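Local coordinates for uncharacterized protein (Burkholderia cenocepacia, PDB 6ANS) that is of unknown function, belongs to the DUF1214 family and binds a sodium ion and a phosphate ion in the crystal, at residues Glu49-Thr54 and Leu61-Gly66; Val306-Asn309 and Ser315-Tyr318; Leu78-Glu83 and Tyr111-Val116. One frame throughout, in Å; residues are numbered along the deposited sequence.

Interaction 3 and interaction 2 are buried contacts on opposite sides of the chain's centre, whereas interaction 1 is only partly buried, its centre about 20 Å from that of the chain. Interactions 1 and 3 share helix 60-83: interaction 1 uses its start, interaction 3 its end, and both touch the second subunit. Their centres lie 26 Å apart. Interaction 1 is helix against helix, with apolar packing on the helix backbone and two waters bridging an arginine to carbonyls. Interaction 3 sets the helix on a strand, through a selenomethionine, a tyrosine and an arginine. Interaction 2 joins a strand to the following loop by one backbone bond and two leucines, beside an amide pair within the strand.

Interaction 1 (Glu49-Thr54 and Leu61-Gly66); sequences EQILRT and LTRAEG
Ile-51 and Arg-63 bury the most surface here, followed by Leu-52. Ile-51 points its CB at helix 60-83 and lies over the backbone at Gly-66. There its CD1 reaches Gly-66 O at 3.4 Å, and its CG2 lies 3.9 Å from Gly-66 CA. A glycine at this place lets the two helices come close, and the CA atoms of Ile-51 and Gly-66 are 5.7 Å apart.

Arg-63 starts off to the side of the contact, with CG anti to the backbone N (chi1 174°). Bends at chi2 and chi3 then fold the chain back toward helix 48-52. The CD of Arg-63 passes the CG2 of Ile-51, and the Arg-63 side chain crosses that of Leu-52 at about a right angle. The CD2 of Leu-52 sits over one face of the guanidinium, near its rim, 3.3 Å from Arg-63 NH1.

Two waters lie at the guanidinium edge, in its plane. Water 1 accepts from Arg-63 NE at 2.9 Å and can donate to Ile-51 O, also at 2.9 Å. Water 2 accepts from Arg-63 NH2 at 2.6 Å and can donate to Arg-53 O at 2.8 Å. Through these waters Arg-63 reaches carbonyls at and just after the C-terminal end of helix 48-52, where a positive group is probably favoured.

The two helices follow each other in the chain. Arg-63 NH1 bonds to Leu-32 O of the second subunit. Phe-67 and Leu-70 of helix 60-83 and the loop residue Trp-312 pack on Ile-51, while Arg-53 forms a salt bridge to Asp-247 of helix 224-251.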
loop_
_atom_site.group_PDB
_atom_site.type_symbol
_atom_site.label_atom_id
_atom_site.label_comp_id
_atom_site.label_asym_id
_atom_site.label_seq_id
_atom_site.Cartn_x
_atom_site.Cartn_y
_atom_site.Cartn_z
ATOM N N GLU A 49 -21.575 1.790 -10.793
ATOM C CA GLU A 49 -22.914 2.370 -10.701
ATOM C C GLU A 49 -23.057 3.280 -9.488
ATOM O O GLU A 49 -23.866 4.215 -9.509
ATOM C CB GLU A 49 -23.964 1.263 -10.664
ATOM C CG GLU A 49 -23.956 0.392 -11.928
ATOM C CD GLU A 49 -24.778 -0.888 -11.790
ATOM O OE1 GLU A 49 -25.324 -1.145 -10.696
ATOM O OE2 GLU A 49 -24.870 -1.645 -12.782
ATOM N N GLN A 50 -22.297 3.028 -8.418
ATOM C CA GLN A 50 -22.351 3.939 -7.275
ATOM C C GLN A 50 -21.804 5.325 -7.622
ATOM O O GLN A 50 -22.205 6.319 -7.008
ATOM C CB GLN A 50 -21.567 3.360 -6.097
ATOM C CG GLN A 50 -22.074 2.025 -5.625
ATOM C CD GLN A 50 -23.541 2.074 -5.264
ATOM O OE1 GLN A 50 -24.033 3.079 -4.767
ATOM N NE2 GLN A 50 -24.244 0.979 -5.512
ATOM N N ILE A 51 -20.901 5.412 -8.597
ATOM C CA ILE A 51 -20.365 6.701 -9.024
ATOM C C ILE A 51 -21.349 7.394 -9.953
ATOM O O ILE A 51 -21.501 8.619 -9.923
ATOM C CB ILE A 51 -19.002 6.485 -9.704
ATOM C CG1 ILE A 51 -18.103 5.660 -8.791
ATOM C CG2 ILE A 51 -18.338 7.821 -10.076
ATOM C CD1 ILE A 51 -18.002 6.218 -7.388
ATOM N N LEU A 52 -22.043 6.609 -10.778
ATOM C CA LEU A 52 -22.953 7.121 -11.790
ATOM C C LEU A 52 -24.344 7.430 -11.253
ATOM O O LEU A 52 -25.142 8.015 -11.992
ATOM C CB LEU A 52 -23.047 6.122 -12.941
ATOM C CG LEU A 52 -21.694 5.868 -13.623
ATOM C CD1 LEU A 52 -21.797 4.733 -14.642
ATOM C CD2 LEU A 52 -21.201 7.150 -14.297
ATOM N N ARG A 53 -24.643 7.046 -10.009
ATOM C CA ARG A 53 -25.908 7.367 -9.344
ATOM C C ARG A 53 -26.384 8.772 -9.672
ATOM O O ARG A 53 -25.618 9.737 -9.603
ATOM C CB ARG A 53 -25.766 7.250 -7.828
ATOM C CG ARG A 53 -25.629 5.867 -7.290
ATOM C CD ARG A 53 -25.148 5.908 -5.832
ATOM N NE ARG A 53 -26.118 6.516 -4.915
ATOM C CZ ARG A 53 -26.258 6.142 -3.643
ATOM N NH1 ARG A 53 -25.513 5.159 -3.172
ATOM N NH2 ARG A 53 -27.136 6.738 -2.841
ATOM N N THR A 54 -27.670 8.879 -9.993
ATOM C CA THR A 54 -28.225 10.172 -10.359
ATOM C C THR A 54 -28.362 11.102 -9.164
ATOM O O THR A 54 -28.476 12.316 -9.361
ATOM C CB THR A 54 -29.589 9.984 -11.041
ATOM O OG1 THR A 54 -30.458 9.265 -10.161
ATOM C CG2 THR A 54 -29.447 9.223 -12.364
ATOM N N LEU A 61 -14.861 16.743 -12.218
ATOM C CA LEU A 61 -13.906 16.489 -11.144
ATOM C C LEU A 61 -14.441 15.442 -10.178
ATOM O O LEU A 61 -13.771 14.440 -9.894
ATOM C CB LEU A 61 -13.570 17.794 -10.414
ATOM C CG LEU A 61 -12.522 17.717 -9.299
ATOM C CD1 LEU A 61 -11.249 17.032 -9.775
ATOM C CD2 LEU A 61 -12.192 19.123 -8.800
ATOM N N THR A 62 -15.657 15.649 -9.671
ATOM C CA THR A 62 -16.235 14.673 -8.754
ATOM C C THR A 62 -16.352 13.304 -9.407
ATOM O O THR A 62 -15.989 12.285 -8.805
ATOM C CB THR A 62 -17.602 15.149 -8.280
ATOM O OG1 THR A 62 -17.448 16.330 -7.473
ATOM C CG2 THR A 62 -18.283 14.047 -7.493
ATOM N N ARG A 63 -16.833 13.273 -10.651
ATOM C CA ARG A 63 -16.996 12.021 -11.376
ATOM C C ARG A 63 -15.647 11.327 -11.536
ATOM O O ARG A 63 -15.502 10.145 -11.213
ATOM C CB ARG A 63 -17.669 12.316 -12.724
ATOM C CG ARG A 63 -17.827 11.172 -13.715
ATOM C CD ARG A 63 -18.799 10.066 -13.299
ATOM N NE ARG A 63 -20.149 10.499 -12.934
ATOM C CZ ARG A 63 -21.173 10.620 -13.778
ATOM N NH1 ARG A 63 -21.018 10.382 -15.072
ATOM N NH2 ARG A 63 -22.362 10.995 -13.325
ATOM N N ALA A 64 -14.630 12.062 -11.984
ATOM C CA ALA A 64 -13.308 11.458 -12.120
ATOM C C ALA A 64 -12.793 10.951 -10.778
ATOM O O ALA A 64 -12.343 9.806 -10.666
ATOM C CB ALA A 64 -12.328 12.463 -12.722
ATOM N N GLU A 65 -12.902 11.771 -9.730
ATOM C CA GLU A 65 -12.433 11.335 -8.420
ATOM C C GLU A 65 -13.182 10.109 -7.934
ATOM O O GLU A 65 -12.597 9.262 -7.253
ATOM C CB GLU A 65 -12.549 12.474 -7.405
ATOM C CG GLU A 65 -11.485 13.514 -7.615
ATOM C CD GLU A 65 -11.435 14.562 -6.531
ATOM O OE1 GLU A 65 -12.409 14.686 -5.770
ATOM O OE2 GLU A 65 -10.414 15.280 -6.454
ATOM N N GLY A 66 -14.459 9.976 -8.303
ATOM C CA GLY A 66 -15.220 8.817 -7.873
ATOM C C GLY A 66 -14.653 7.506 -8.377
ATOM O O GLY A 66 -14.584 6.525 -7.635
HETATM O O HOH W 1 -20.352 11.286 -10.166
HETATM O O HOH W 2 -23.655 11.066 -11.057
#

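Interaction 2 (Val306-Asn309 and Ser315-Tyr318); sequences VQLN and SLDY
Leu-308 and Leu-316 lie side by side and point the same way, with Leu-308 CD2 at 3.8 Å from Leu-316 CD1. Just beside them the backbones are joined. Leu-316 N donates to Leu-308 O at 3.0 Å, nearly straight at 173°, in the carbonyl plane and on a lone pair. This belongs to a single beta bridge, Asn-309 with Ser-315, where strand 303-309 meets the loop that follows it.

The other face of the strand carries Gln-307 and Asn-309. Gln-307 CG sits between the backbone N and the carbonyl carbon (chi1 64°), and the rest of the chain is extended. This carries NE2 to Asn-309 OD1 at 2.7 Å, in the plane of the glutamine amide but tilted from the carbonyl plane of Asn-309. Asn-309 OD1 also comes within 3.3 Å of Ser-315 CA, and Gln-307 NE2 lies alongside Ser-315 CB.

Ser-315 OG bonds to Asp-105 and Lys-101. Gln-307 NE2 also donates to Asp-105 O, and its OE1 accepts from Arg-366 NH1. The bonds to Asn-309, Asp-105 and Arg-366 satisfy both ends of the Gln-307 amide and should fix its rotation. Arg-366 NE bonds a phosphate, probably from the crystallisation liquor, consistent with a second-shell role for Gln-307 in steadying that arginine.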
loop_
_atom_site.group_PDB
_atom_site.type_symbol
_atom_site.label_atom_id
_atom_site.label_comp_id
_atom_site.label_asym_id
_atom_site.label_seq_id
_atom_site.Cartn_x
_atom_site.Cartn_y
_atom_site.Cartn_z
ATOM N N VAL A 306 -11.772 19.986 11.902
ATOM C CA VAL A 306 -12.759 20.044 10.836
ATOM C C VAL A 306 -12.013 19.835 9.522
ATOM O O VAL A 306 -10.908 20.355 9.334
ATOM C CB VAL A 306 -13.541 21.372 10.853
ATOM C CG1 VAL A 306 -12.590 22.566 10.745
ATOM C CG2 VAL A 306 -14.597 21.385 9.746
ATOM N N GLN A 307 -12.594 19.041 8.626
ATOM C CA GLN A 307 -11.917 18.679 7.395
ATOM C C GLN A 307 -12.851 18.858 6.211
ATOM O O GLN A 307 -14.067 18.690 6.332
ATOM C CB GLN A 307 -11.434 17.230 7.435
ATOM C CG GLN A 307 -12.584 16.211 7.522
ATOM C CD GLN A 307 -12.081 14.784 7.612
ATOM O OE1 GLN A 307 -11.680 14.335 8.681
ATOM N NE2 GLN A 307 -12.102 14.063 6.484
ATOM N N LEU A 308 -12.265 19.160 5.056
ATOM C CA LEU A 308 -13.014 19.307 3.821
ATOM C C LEU A 308 -12.788 18.063 2.964
ATOM O O LEU A 308 -11.654 17.591 2.846
ATOM C CB LEU A 308 -12.592 20.578 3.084
ATOM C CG LEU A 308 -13.667 21.150 2.145
ATOM C CD1 LEU A 308 -14.873 21.624 2.970
ATOM C CD2 LEU A 308 -13.116 22.282 1.277
ATOM N N ASN A 309 -13.875 17.514 2.411
ATOM C CA ASN A 309 -13.863 16.270 1.642
ATOM C C ASN A 309 -14.483 16.479 0.269
ATOM O O ASN A 309 -15.220 17.439 0.043
ATOM C CB ASN A 309 -14.662 15.133 2.318
ATOM C CG ASN A 309 -14.348 14.981 3.802
ATOM O OD1 ASN A 309 -13.209 15.169 4.234
ATOM N ND2 ASN A 309 -15.357 14.578 4.581
ATOM N N SER A 315 -11.224 12.823 2.376
ATOM C CA SER A 315 -10.595 14.117 2.602
ATOM C C SER A 315 -9.919 14.580 1.319
ATOM O O SER A 315 -9.440 13.769 0.519
ATOM C CB SER A 315 -9.570 14.045 3.741
ATOM O OG SER A 315 -8.547 13.106 3.463
ATOM N N LEU A 316 -9.897 15.895 1.114
ATOM C CA LEU A 316 -9.120 16.458 0.017
ATOM C C LEU A 316 -7.633 16.204 0.263
ATOM O O LEU A 316 -7.264 15.642 1.299
ATOM C CB LEU A 316 -9.440 17.943 -0.156
ATOM C CG LEU A 316 -10.912 18.232 -0.521
ATOM C CD1 LEU A 316 -11.125 19.727 -0.765
ATOM C CD2 LEU A 316 -11.366 17.413 -1.726
ATOM N N ASP A 317 -6.761 16.567 -0.679
ATOM C CA ASP A 317 -5.392 16.054 -0.612
ATOM C C ASP A 317 -4.559 16.929 0.317
ATOM O O ASP A 317 -3.905 17.886 -0.109
ATOM C CB ASP A 317 -4.775 15.958 -2.000
ATOM C CG ASP A 317 -3.378 15.315 -1.973
ATOM O OD1 ASP A 317 -2.904 14.949 -0.872
ATOM O OD2 ASP A 317 -2.764 15.165 -3.048
ATOM N N TYR A 318 -4.521 16.550 1.599
ATOM C CA TYR A 318 -3.822 17.367 2.583
ATOM C C TYR A 318 -2.300 17.346 2.436
ATOM O O TYR A 318 -1.624 18.074 3.179
ATOM C CB TYR A 318 -4.208 16.941 3.993
ATOM C CG TYR A 318 -4.117 15.450 4.250
ATOM C CD1 TYR A 318 -2.925 14.864 4.670
ATOM C CD2 TYR A 318 -5.229 14.626 4.051
ATOM C CE1 TYR A 318 -2.841 13.493 4.903
ATOM C CE2 TYR A 318 -5.157 13.259 4.267
ATOM C CZ TYR A 318 -3.972 12.693 4.697
ATOM O OH TYR A 318 -3.907 11.334 4.929
#

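Interaction 3 (Leu78-Glu83 and Tyr111-Val116); sequences LEMHVE and YQYARV. With PO4 (phosphate ion), chain E.
Met-80, a selenomethionine, and Tyr-113 make the apolar part of the contact. The two side chains cross at about a right angle. Met-80 CE lies over the tyrosine face, a CH-pi contact 4.3 Å from the Tyr-113 ring centroid and 26° off the ring normal. The nearest ring atom to Met-80 CE is Tyr-113 CE1 at 3.9 Å. The selenium approaches more obliquely, with Met-80 SE 5.1 Å from the Tyr-113 centroid, which completes a Met-aromatic contact. The Met-80 chain leaves with CG anti to the backbone N and runs straight until chi3 (-66°), where it bends to lay the methyl over the ring.

Van der Waals contacts bring in Arg-115. Its CG meets Met-80 O at 3.3 Å. His-81 CE1 lies 3.7 Å from Arg-115 NH1, with His-81 ND1 over the rim of one guanidinium face. The ring and the guanidinium are steeply inclined to each other, not stacked.

In the fold, this is the end of helix 60-83 packed on strand 109-115, an outer strand of a four-stranded antiparallel sheet. The segment axes come within 8.8 Å and run in nearly the same direction, 22° apart. The helix ends in a wider pi-type turn, where Leu-78 O accepts from both Val-82 N and Glu-83 N. Phe-93 packs on both Met-80 and Tyr-113. At the end of the turn, Glu-83 forms a salt bridge to Arg-72 of the second subunit.

The hydrogen bonds are made by strand side chains. Arg-115 NH1 donates to Tyr-113 OH at 2.9 Å, a bent bond with the hydroxyl tilted from the guanidinium plane. It ties Arg-115 to the ring that Met-80 packs on. Two residues before Tyr-113, Tyr-111 OH donates to phosphate O3 at 2.6 Å, with O3 in plane at the ring edge. Tyr-278, Arg-194 and Arg-366 also bind this phosphate, probably from the crystallisation liquor.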
loop_
_atom_site.group_PDB
_atom_site.type_symbol
_atom_site.label_atom_id
_atom_site.label_comp_id
_atom_site.label_asym_id
_atom_site.label_seq_id
_atom_site.Cartn_x
_atom_site.Cartn_y
_atom_site.Cartn_z
ATOM N N LEU A 78 -8.215 -5.332 -0.570
ATOM C CA LEU A 78 -7.354 -6.496 -0.781
ATOM C C LEU A 78 -6.401 -6.717 0.394
ATOM O O LEU A 78 -6.072 -7.859 0.729
ATOM C CB LEU A 78 -6.575 -6.348 -2.100
ATOM C CG LEU A 78 -7.382 -6.544 -3.390
ATOM C CD1 LEU A 78 -6.606 -6.036 -4.630
ATOM C CD2 LEU A 78 -7.795 -8.011 -3.575
ATOM N N GLU A 79 -5.909 -5.642 1.001
ATOM C CA GLU A 79 -5.105 -5.807 2.206
ATOM C C GLU A 79 -5.958 -6.344 3.339
ATOM O O GLU A 79 -5.543 -7.259 4.072
ATOM C CB GLU A 79 -4.464 -4.469 2.589
ATOM C CG GLU A 79 -3.370 -4.001 1.587
ATOM C CD GLU A 79 -2.746 -2.645 1.947
ATOM O OE1 GLU A 79 -2.908 -2.178 3.090
ATOM O OE2 GLU A 79 -2.097 -2.034 1.074
HETATM N N MSE A 80 -7.158 -5.795 3.479
HETATM C CA MSE A 80 -8.091 -6.201 4.501
HETATM C C MSE A 80 -8.476 -7.667 4.403
HETATM O O MSE A 80 -8.435 -8.380 5.391
HETATM C CB MSE A 80 -9.349 -5.344 4.423
HETATM C CG MSE A 80 -10.366 -5.686 5.500
HETATM SE SE MSE A 80 -11.909 -4.485 5.374
HETATM C CE MSE A 80 -11.069 -2.754 5.862
ATOM N N HIS A 81 -8.828 -8.124 3.199
ATOM C CA HIS A 81 -9.488 -9.412 3.057
ATOM C C HIS A 81 -8.653 -10.484 2.385
ATOM O O HIS A 81 -9.042 -11.647 2.439
ATOM C CB HIS A 81 -10.796 -9.254 2.276
ATOM C CG HIS A 81 -11.854 -8.537 3.047
ATOM N ND1 HIS A 81 -12.396 -9.053 4.203
ATOM C CD2 HIS A 81 -12.460 -7.344 2.842
ATOM C CE1 HIS A 81 -13.317 -8.221 4.663
ATOM N NE2 HIS A 81 -13.376 -7.178 3.856
ATOM N N VAL A 82 -7.520 -10.141 1.771
ATOM C CA VAL A 82 -6.659 -11.121 1.119
ATOM C C VAL A 82 -5.280 -11.185 1.774
ATOM O O VAL A 82 -4.834 -12.254 2.185
ATOM C CB VAL A 82 -6.546 -10.852 -0.396
ATOM C CG1 VAL A 82 -5.443 -11.703 -1.011
ATOM C CG2 VAL A 82 -7.885 -11.156 -1.060
ATOM N N GLU A 83 -4.607 -10.037 1.920
ATOM C CA GLU A 83 -3.208 -10.069 2.342
ATOM C C GLU A 83 -3.034 -10.137 3.858
ATOM O O GLU A 83 -2.124 -10.821 4.336
ATOM C CB GLU A 83 -2.452 -8.850 1.789
ATOM C CG GLU A 83 -2.415 -8.790 0.268
ATOM C CD GLU A 83 -1.689 -9.981 -0.354
ATOM O OE1 GLU A 83 -0.946 -10.682 0.368
ATOM O OE2 GLU A 83 -1.851 -10.205 -1.571
ATOM N N TYR A 111 -4.098 5.659 11.078
ATOM C CA TYR A 111 -4.998 4.534 11.270
ATOM C C TYR A 111 -4.217 3.245 11.121
ATOM O O TYR A 111 -3.394 3.105 10.208
ATOM C CB TYR A 111 -6.135 4.512 10.248
ATOM C CG TYR A 111 -7.165 5.600 10.349
ATOM C CD1 TYR A 111 -8.217 5.508 11.262
ATOM C CD2 TYR A 111 -7.135 6.691 9.482
ATOM C CE1 TYR A 111 -9.190 6.495 11.337
ATOM C CE2 TYR A 111 -8.108 7.683 9.543
ATOM C CZ TYR A 111 -9.135 7.571 10.478
ATOM O OH TYR A 111 -10.099 8.536 10.544
ATOM N N GLN A 112 -4.524 2.283 11.980
ATOM C CA GLN A 112 -3.947 0.958 11.851
ATOM C C GLN A 112 -5.043 -0.063 12.086
ATOM O O GLN A 112 -5.840 0.080 13.012
ATOM C CB GLN A 112 -2.805 0.746 12.836
ATOM C CG GLN A 112 -1.633 1.683 12.582
ATOM C CD GLN A 112 -0.476 1.354 13.485
ATOM O OE1 GLN A 112 -0.437 1.769 14.640
ATOM N NE2 GLN A 112 0.439 0.532 12.983
ATOM N N TYR A 113 -5.057 -1.100 11.260
ATOM C CA TYR A 113 -6.108 -2.097 11.269
ATOM C C TYR A 113 -5.449 -3.461 11.207
ATOM O O TYR A 113 -4.514 -3.672 10.426
ATOM C CB TYR A 113 -7.046 -1.875 10.062
ATOM C CG TYR A 113 -8.222 -2.815 9.866
ATOM C CD1 TYR A 113 -9.523 -2.334 9.923
ATOM C CD2 TYR A 113 -8.039 -4.160 9.572
ATOM C CE1 TYR A 113 -10.611 -3.167 9.712
ATOM C CE2 TYR A 113 -9.132 -5.006 9.359
ATOM C CZ TYR A 113 -10.415 -4.499 9.422
ATOM O OH TYR A 113 -11.512 -5.325 9.215
ATOM N N ALA A 114 -5.940 -4.386 12.022
ATOM C CA ALA A 114 -5.539 -5.780 11.921
ATOM C C ALA A 114 -6.777 -6.662 11.974
ATOM O O ALA A 114 -7.674 -6.444 12.799
ATOM C CB ALA A 114 -4.571 -6.177 13.036
ATOM N N ARG A 115 -6.810 -7.663 11.099
ATOM C CA ARG A 115 -7.824 -8.700 11.194
ATOM C C ARG A 115 -7.490 -9.607 12.357
ATOM O O ARG A 115 -6.344 -10.018 12.529
ATOM C CB ARG A 115 -7.905 -9.526 9.910
ATOM C CG ARG A 115 -8.396 -8.772 8.693
ATOM C CD ARG A 115 -9.834 -8.310 8.876
ATOM N NE ARG A 115 -10.821 -9.375 8.750
ATOM C CZ ARG A 115 -12.095 -9.146 8.447
ATOM N NH1 ARG A 115 -12.505 -7.897 8.242
ATOM N NH2 ARG A 115 -12.962 -10.147 8.351
ATOM N N VAL A 116 -8.491 -9.906 13.175
ATOM C CA VAL A 116 -8.316 -10.814 14.286
ATOM C C VAL A 116 -9.487 -11.794 14.261
ATOM O O VAL A 116 -10.472 -11.601 13.551
ATOM C CB VAL A 116 -8.221 -10.057 15.630
ATOM C CG1 VAL A 116 -6.971 -9.158 15.668
ATOM C CG2 VAL A 116 -9.458 -9.208 15.839
HETATM P P PO4 E . -12.826 8.978 12.658
HETATM O O1 PO4 E . -12.767 10.119 13.644
HETATM O O2 PO4 E . -13.062 9.574 11.307
HETATM O O3 PO4 E . -11.552 8.170 12.670
HETATM O O4 PO4 E . -13.973 8.093 13.079
#